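Local coordinates for fatty acid amide hydrolase (Candida albicans, PDB 6KVR), which probably hydrolyses monocarboxylic acid amides to the carboxylate and ammonium, as a member of the amidase signature family, at residues R348-V353 / N480-S485. Residues are numbered along the deposited sequence; the frame is centred on the assembly and turned at random.
Sequences RDDGLV and NWSYTS
Tyr483 reaches into the loop 348-353 and bonds to its backbone at two points through one hydroxyl. Tyr483 OH donates to Val353 O at 2.7 Å, an oxygen lying at the ring's edge, and accepts from Asp350 N at 3.0 Å with a nearly straight N-H (170°). The carboxylate of Asp350 lies over one face of the same ring, offset toward the rim, its CG 3.5 Å from Tyr483 CZ and the two planes 21° apart. A chi1 of 72° lays this carboxylate against the ring, and a small chi2 twist sends OD1 back toward the loop's N-H groups and OD2 toward Ser482. Asp350 OD1 takes Leu352 N from above the carboxylate plane, an Asx turn, and Val353 N on the syn lone pair of OD1, the wider Asx motif. Asp350 OD2 lies 2.7 Å from Ser482 OG, whose one proton has either this oxygen or Asn480 OD1 as acceptor, and a water donates both to OD2 and to Ser482 O. Asn480 OD1 also accepts from Ser482 N in an Asx turn leading into the helix. Beside this polar seam, Val353 CG2 packs 3.4 Å from Asn480 ND2, and Leu352 CD1 meets Ser482 CB. Thr484 OG1 hydrogen-bonds to Gly255 O, and the Tyr483 side chain is about 9 Å from Gly256; both glycines are predicted to bind substrate, placing this buried contact near the probable substrate site. It joins the loop between strand 343-346 and helix 357-372 to the N-terminal end of helix 482-490, with helix 385-397 against Leu352 and Ser482 and helix 522-529 against Val353 and Asn480.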
loop_
_atom_site.group_PDB
_atom_site.type_symbol
_atom_site.label_atom_id
_atom_site.label_comp_id
_atom_site.label_asym_id
_atom_site.label_seq_id
_atom_site.Cartn_x
_atom_site.Cartn_y
_atom_site.Cartn_z
ATOM N N ARG A 348 6.501 29.116 2.111
ATOM C CA ARG A 348 6.727 30.261 1.232
ATOM C C ARG A 348 7.772 29.988 0.165
ATOM O O ARG A 348 7.796 30.691 -0.857
ATOM C CB ARG A 348 7.180 31.488 2.035
ATOM C CG ARG A 348 6.373 31.768 3.271
ATOM C CD ARG A 348 5.333 32.793 2.972
ATOM N NE ARG A 348 4.596 33.214 4.156
ATOM C CZ ARG A 348 3.795 34.268 4.171
ATOM N NH1 ARG A 348 3.645 35.031 3.099
ATOM N NH2 ARG A 348 3.120 34.558 5.281
ATOM N N ASP A 349 8.635 28.998 0.391
ATOM C CA ASP A 349 9.783 28.692 -0.453
ATOM C C ASP A 349 10.238 27.294 -0.061
ATOM O O ASP A 349 10.546 27.051 1.111
ATOM C CB ASP A 349 10.891 29.744 -0.255
ATOM C CG ASP A 349 12.101 29.548 -1.181
ATOM O OD1 ASP A 349 12.759 28.479 -1.169
ATOM O OD2 ASP A 349 12.398 30.492 -1.942
ATOM N N ASP A 350 10.254 26.356 -1.010
ATOM C CA ASP A 350 10.596 24.985 -0.658
ATOM C C ASP A 350 12.091 24.782 -0.437
ATOM O O ASP A 350 12.512 23.642 -0.230
ATOM C CB ASP A 350 10.080 24.014 -1.724
ATOM C CG ASP A 350 10.860 24.084 -3.033
ATOM O OD1 ASP A 350 11.537 25.104 -3.304
ATOM O OD2 ASP A 350 10.780 23.099 -3.796
ATOM N N GLY A 351 12.891 25.849 -0.455
ATOM C CA GLY A 351 14.316 25.727 -0.252
ATOM C C GLY A 351 15.096 25.350 -1.493
ATOM O O GLY A 351 16.329 25.277 -1.431
ATOM N N LEU A 352 14.421 25.105 -2.616
ATOM C CA LEU A 352 15.066 24.747 -3.873
ATOM C C LEU A 352 14.937 25.828 -4.934
ATOM O O LEU A 352 15.947 26.265 -5.492
ATOM C CB LEU A 352 14.486 23.428 -4.411
ATOM C CG LEU A 352 14.513 22.305 -3.379
ATOM C CD1 LEU A 352 13.964 21.026 -3.958
ATOM C CD2 LEU A 352 15.936 22.100 -2.859
ATOM N N VAL A 353 13.715 26.264 -5.241
ATOM C CA VAL A 353 13.469 27.213 -6.317
ATOM C C VAL A 353 12.533 28.302 -5.801
ATOM O O VAL A 353 11.373 28.029 -5.462
ATOM C CB VAL A 353 12.887 26.534 -7.573
ATOM C CG1 VAL A 353 12.659 27.561 -8.684
ATOM C CG2 VAL A 353 13.816 25.408 -8.075
ATOM N N ASN A 480 11.170 22.438 -13.399
ATOM C CA ASN A 480 11.232 22.099 -11.985
ATOM C C ASN A 480 9.868 21.644 -11.479
ATOM O O ASN A 480 8.909 22.431 -11.468
ATOM C CB ASN A 480 11.708 23.294 -11.166
ATOM C CG ASN A 480 11.502 23.085 -9.697
ATOM O OD1 ASN A 480 11.891 22.056 -9.153
ATOM N ND2 ASN A 480 10.852 24.034 -9.049
ATOM N N TRP A 481 9.797 20.404 -11.003
ATOM C CA TRP A 481 8.580 19.848 -10.416
ATOM C C TRP A 481 8.568 19.862 -8.872
ATOM O O TRP A 481 7.663 19.269 -8.263
ATOM C CB TRP A 481 8.393 18.404 -10.878
ATOM C CG TRP A 481 8.309 18.161 -12.351
ATOM C CD1 TRP A 481 8.446 19.074 -13.364
ATOM C CD2 TRP A 481 8.086 16.891 -12.979
ATOM N NE1 TRP A 481 8.313 18.447 -14.584
ATOM C CE2 TRP A 481 8.094 17.108 -14.376
ATOM C CE3 TRP A 481 7.874 15.591 -12.493
ATOM C CZ2 TRP A 481 7.877 16.077 -15.296
ATOM C CZ3 TRP A 481 7.670 14.563 -13.410
ATOM C CH2 TRP A 481 7.668 14.820 -14.799
ATOM N N SER A 482 9.552 20.496 -8.228
ATOM C CA SER A 482 9.754 20.266 -6.797
ATOM C C SER A 482 8.503 20.571 -5.970
ATOM O O SER A 482 8.249 19.892 -4.963
ATOM C CB SER A 482 10.942 21.096 -6.291
ATOM O OG SER A 482 10.691 22.484 -6.459
ATOM N N TYR A 483 7.693 21.556 -6.389
ATOM C CA TYR A 483 6.559 21.976 -5.574
ATOM C C TYR A 483 5.427 20.950 -5.584
ATOM O O TYR A 483 4.679 20.854 -4.600
ATOM C CB TYR A 483 6.075 23.363 -6.027
ATOM C CG TYR A 483 6.932 24.459 -5.422
ATOM C CD1 TYR A 483 6.733 24.880 -4.109
ATOM C CD2 TYR A 483 7.995 25.011 -6.133
ATOM C CE1 TYR A 483 7.544 25.859 -3.544
ATOM C CE2 TYR A 483 8.808 25.979 -5.581
ATOM C CZ TYR A 483 8.579 26.404 -4.293
ATOM O OH TYR A 483 9.396 27.368 -3.752
ATOM N N THR A 484 5.289 20.162 -6.655
ATOM C CA THR A 484 4.298 19.083 -6.672
ATOM C C THR A 484 4.901 17.725 -6.347
ATOM O O THR A 484 4.263 16.915 -5.659
ATOM C CB THR A 484 3.601 18.972 -8.030
ATOM O OG1 THR A 484 4.578 19.054 -9.079
ATOM C CG2 THR A 484 2.517 20.053 -8.208
ATOM N N SER A 485 6.123 17.457 -6.816
ATOM C CA SER A 485 6.666 16.117 -6.658
ATOM C C SER A 485 6.923 15.774 -5.196
ATOM O O SER A 485 6.962 14.588 -4.855
ATOM C CB SER A 485 7.946 15.953 -7.483
ATOM O OG SER A 485 9.000 16.746 -6.971
HETATM O O HOH W 1 9.779 20.667 -2.833
#